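Local coordinates for protein putative tagatose-6-phosphate ketose/aldose isomerase (PDB 3C3J) that is a putative isomerase of the SIS superfamily, built from two SIS domains that each place helices around a parallel beta sheet, at residues P117-A122 against G144-N149; E124-N127 against E132-H135. All coordinates share one frame; numbering follows the deposited sequence.

Interaction 1 of 2, residues P117-A122 against G144-N149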
# COMPACT_ATOMS: atom_id res chain seq x y z
N PRO A 117 17.80 7.25 10.70
CA PRO A 117 18.82 6.43 10.08
C PRO A 117 18.41 5.95 8.68
O PRO A 117 19.25 5.86 7.80
CB PRO A 117 18.94 5.23 11.04
CG PRO A 117 18.55 5.79 12.37
CD PRO A 117 17.46 6.77 12.05
N GLU A 118 17.13 5.65 8.48
CA GLU A 118 16.66 5.20 7.17
C GLU A 118 16.75 6.29 6.12
O GLU A 118 17.00 5.99 4.95
CB GLU A 118 15.23 4.68 7.25
CG GLU A 118 15.11 3.54 8.22
CD GLU A 118 14.45 3.96 9.52
OE1 GLU A 118 14.80 5.02 10.13
OE2 GLU A 118 13.58 3.18 9.90
N SER A 119 16.54 7.54 6.51
CA SER A 119 16.63 8.66 5.55
C SER A 119 18.05 8.75 4.97
O SER A 119 18.24 8.82 3.75
CB SER A 119 16.22 9.99 6.21
OG SER A 119 14.82 9.97 6.51
N VAL A 120 19.04 8.75 5.85
CA VAL A 120 20.44 8.85 5.45
C VAL A 120 20.88 7.60 4.70
O VAL A 120 21.56 7.67 3.68
CB VAL A 120 21.34 9.11 6.69
CG1 VAL A 120 22.80 9.18 6.28
CG2 VAL A 120 20.91 10.43 7.40
N ALA A 121 20.47 6.44 5.20
CA ALA A 121 20.76 5.17 4.55
C ALA A 121 20.18 5.10 3.13
O ALA A 121 20.86 4.64 2.24
CB ALA A 121 20.27 4.02 5.40
N ALA A 122 18.95 5.58 2.93
CA ALA A 122 18.35 5.58 1.59
C ALA A 122 19.14 6.46 0.59
O ALA A 122 19.35 6.07 -0.58
CB ALA A 122 16.87 5.99 1.65
N GLY A 144 20.08 18.83 10.36
CA GLY A 144 20.00 17.41 10.08
C GLY A 144 20.89 16.98 8.94
O GLY A 144 21.25 17.77 8.09
N ALA A 145 21.24 15.70 8.95
CA ALA A 145 22.04 15.04 7.93
C ALA A 145 21.51 15.25 6.52
O ALA A 145 22.27 15.60 5.63
CB ALA A 145 22.13 13.56 8.25
N LEU A 146 20.19 15.08 6.31
CA LEU A 146 19.63 15.27 4.97
C LEU A 146 20.01 16.64 4.42
O LEU A 146 20.49 16.75 3.28
CB LEU A 146 18.10 15.13 4.95
CG LEU A 146 17.44 13.77 4.88
CD1 LEU A 146 15.87 13.92 4.84
CD2 LEU A 146 17.99 12.93 3.73
N TYR A 147 19.78 17.68 5.23
CA TYR A 147 20.04 19.03 4.77
C TYR A 147 21.55 19.24 4.59
O TYR A 147 22.01 19.70 3.55
CB TYR A 147 19.46 20.08 5.74
CG TYR A 147 19.42 21.45 5.13
CD1 TYR A 147 18.48 21.76 4.15
CD2 TYR A 147 20.34 22.44 5.51
CE1 TYR A 147 18.44 23.00 3.56
CE2 TYR A 147 20.31 23.71 4.92
CZ TYR A 147 19.35 23.96 3.95
OH TYR A 147 19.27 25.18 3.34
N GLN A 148 22.31 18.91 5.61
CA GLN A 148 23.76 19.17 5.62
C GLN A 148 24.52 18.36 4.55
O GLN A 148 25.38 18.91 3.83
CB GLN A 148 24.32 18.93 7.01
CG GLN A 148 23.92 20.01 8.00
CD GLN A 148 24.50 21.39 7.67
OE1 GLN A 148 25.61 21.51 7.14
NE2 GLN A 148 23.75 22.42 8.00
N ASN A 149 24.18 17.08 4.39
CA ASN A 149 24.85 16.28 3.36
C ASN A 149 24.56 16.85 1.99
O ASN A 149 25.44 16.88 1.14
CB ASN A 149 24.45 14.82 3.43
CG ASN A 149 24.93 14.15 4.70
OD1 ASN A 149 25.95 14.54 5.27
ND2 ASN A 149 24.21 13.13 5.15
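The flat group at this boundary is the Asn149 amide, whose ND2 lies 4.3 Å from CG1 of Val120; this is a loose edge-of-contact touch, and everything else that meets here is aliphatic carbon or backbone. Helices 117-129 and 145-151 run side by side in the same general direction, their short segments inclined by 31° with axes 10.2 Å apart at closest approach. Small and branched residues fill that spacing. Val120 sends CG2 onto CB of Ala145, 3.5 Å away, tighter than ordinary van der Waals contact. Its CG1 stands anti to the backbone N (chi1 179°), which keeps CG2 for alanine and turns CG1 to the Asn149 side. Ala145, in the first turn after the N-cap Gly144, meets the valine with its single methyl. Deeper in, Leu146 reaches Ser119 with its branched end: CD1 lies 4.2 Å from CB of Ser119, and CD2 comes 4.1 Å from Ser119 O. The leucine lies against CB of the serine and also rests on Pro137 of strand 133-139. Glu118 of helix 117-129 packs against His266 of the second subunit. No hydrogen bond joins the segments, so the pairing probably rests on van der Waals fit and the burial of apolar surface around Leu146.

Interaction 2 of 2, residues E124-N127 against E132-H135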
# COMPACT_ATOMS: atom_id res chain seq x y z
N GLU A 124 22.39 7.16 0.77
CA GLU A 124 23.67 6.48 0.53
C GLU A 124 23.49 5.31 -0.43
O GLU A 124 24.30 5.11 -1.34
CB GLU A 124 24.27 5.97 1.86
CG GLU A 124 24.71 7.08 2.86
CD GLU A 124 25.09 6.53 4.28
OE1 GLU A 124 24.71 5.37 4.62
OE2 GLU A 124 25.74 7.26 5.08
N LEU A 125 22.41 4.55 -0.23
CA LEU A 125 22.12 3.41 -1.09
C LEU A 125 21.81 3.85 -2.53
O LEU A 125 22.32 3.24 -3.48
CB LEU A 125 20.98 2.61 -0.47
CG LEU A 125 21.33 1.67 0.69
CD1 LEU A 125 20.02 1.25 1.42
CD2 LEU A 125 22.10 0.44 0.17
N ALA A 126 21.07 4.95 -2.68
CA ALA A 126 20.74 5.47 -4.00
C ALA A 126 22.04 5.89 -4.71
O ALA A 126 22.26 5.52 -5.88
CB ALA A 126 19.75 6.62 -3.91
N ASN A 127 22.93 6.57 -3.99
CA ASN A 127 24.24 6.94 -4.54
C ASN A 127 25.10 5.72 -4.91
O ASN A 127 25.74 5.70 -5.96
CB ASN A 127 25.03 7.81 -3.56
CG ASN A 127 24.53 9.22 -3.46
OD1 ASN A 127 24.00 9.79 -4.43
ND2 ASN A 127 24.74 9.82 -2.30
N GLU A 132 24.21 7.81 -11.97
CA GLU A 132 23.80 9.20 -12.13
C GLU A 132 22.62 9.51 -11.21
O GLU A 132 21.46 9.35 -11.57
CB GLU A 132 23.48 9.52 -13.59
CG GLU A 132 23.44 11.03 -13.83
CD GLU A 132 23.01 11.43 -15.23
OE1 GLU A 132 22.90 10.57 -16.13
OE2 GLU A 132 22.78 12.66 -15.40
N CYS A 133 22.95 9.99 -10.02
CA CYS A 133 22.00 10.15 -8.94
C CYS A 133 22.03 11.58 -8.43
O CYS A 133 23.13 12.17 -8.20
CB CYS A 133 22.32 9.20 -7.80
SG CYS A 133 20.97 9.01 -6.65
N TYR A 134 20.83 12.15 -8.29
CA TYR A 134 20.64 13.51 -7.80
C TYR A 134 19.65 13.46 -6.65
O TYR A 134 18.86 12.52 -6.54
CB TYR A 134 20.11 14.44 -8.89
CG TYR A 134 20.95 14.41 -10.15
CD1 TYR A 134 22.07 15.23 -10.29
CD2 TYR A 134 20.62 13.53 -11.18
CE1 TYR A 134 22.84 15.17 -11.44
CE2 TYR A 134 21.39 13.49 -12.36
CZ TYR A 134 22.49 14.31 -12.47
OH TYR A 134 23.27 14.25 -13.62
N HIS A 135 19.72 14.47 -5.80
CA HIS A 135 18.92 14.53 -4.55
C HIS A 135 18.27 15.88 -4.35
O HIS A 135 18.93 16.93 -4.56
CB HIS A 135 19.80 14.23 -3.35
CG HIS A 135 20.34 12.85 -3.34
ND1 HIS A 135 21.59 12.54 -3.83
CD2 HIS A 135 19.77 11.68 -2.96
CE1 HIS A 135 21.78 11.24 -3.72
NE2 HIS A 135 20.69 10.70 -3.20
O HOH W 1 25.94 10.41 -7.08
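Helix 117-129 and strand 133-139 are the second and third elements of a beta-alpha-beta unit that starts at strand 105-111, and this contact lies where the last turns of the helix give way to the returning strand. Ala126 and Cys133 face one another: CB of Ala126 is 3.8 Å from SG of Cys133, and Ala126 O is equally far from the same SG. The sulfur, anti to the backbone N (chi1 -164°), reaches the Ala126 turn. Compact side chains suit this spot, because the helix sits close over the sheet; the alanine methyl also touches Leu105 and Leu107 of the neighbouring strand. Asn127, one residue on, lies at the outer margin. Its OD1 is 3.8 Å from CB of Cys133, and its side chain lies close to that of His135, amide and ring planes about 85° apart, though the detail of this approach is doubtful. A water lies within weak hydrogen-bonding distance of Asn127 OD1 (3.3 Å) and Cys133 O (3.5 Å), and Asn155 ND2 makes a hydrogen bond with that backbone carbonyl of Cys133. Tyr134 is directed away from the helix; its side chain touches Leu106 and Lys51. One strand face carrying Cys133 and His135 under the helix, the other turned to the far side, is the usual layout of a beta-alpha-beta crossover in a parallel alpha/beta sheet.

In the fold
Both interactions use helix 117-129, one turn after another: its start meets helix 145-151 in interaction 1, its later part the following strand in interaction 2, whose centre is about 12 Å from that of the first. Along the chain, interaction 2 is nested within the loop that interaction 1 closes. Interaction 2 is the more buried, packing helix on sheet with small residues, a sulfur, and polar groups with weak water contacts and a hydrogen bond from Asn155 to Cys133 O. Interaction 1 is only partly buried, a helix-to-helix touch of aliphatic carbon whose outer side is more exposed. Through the two contacts helix 117-129 touches both the strand and the helix that follow it.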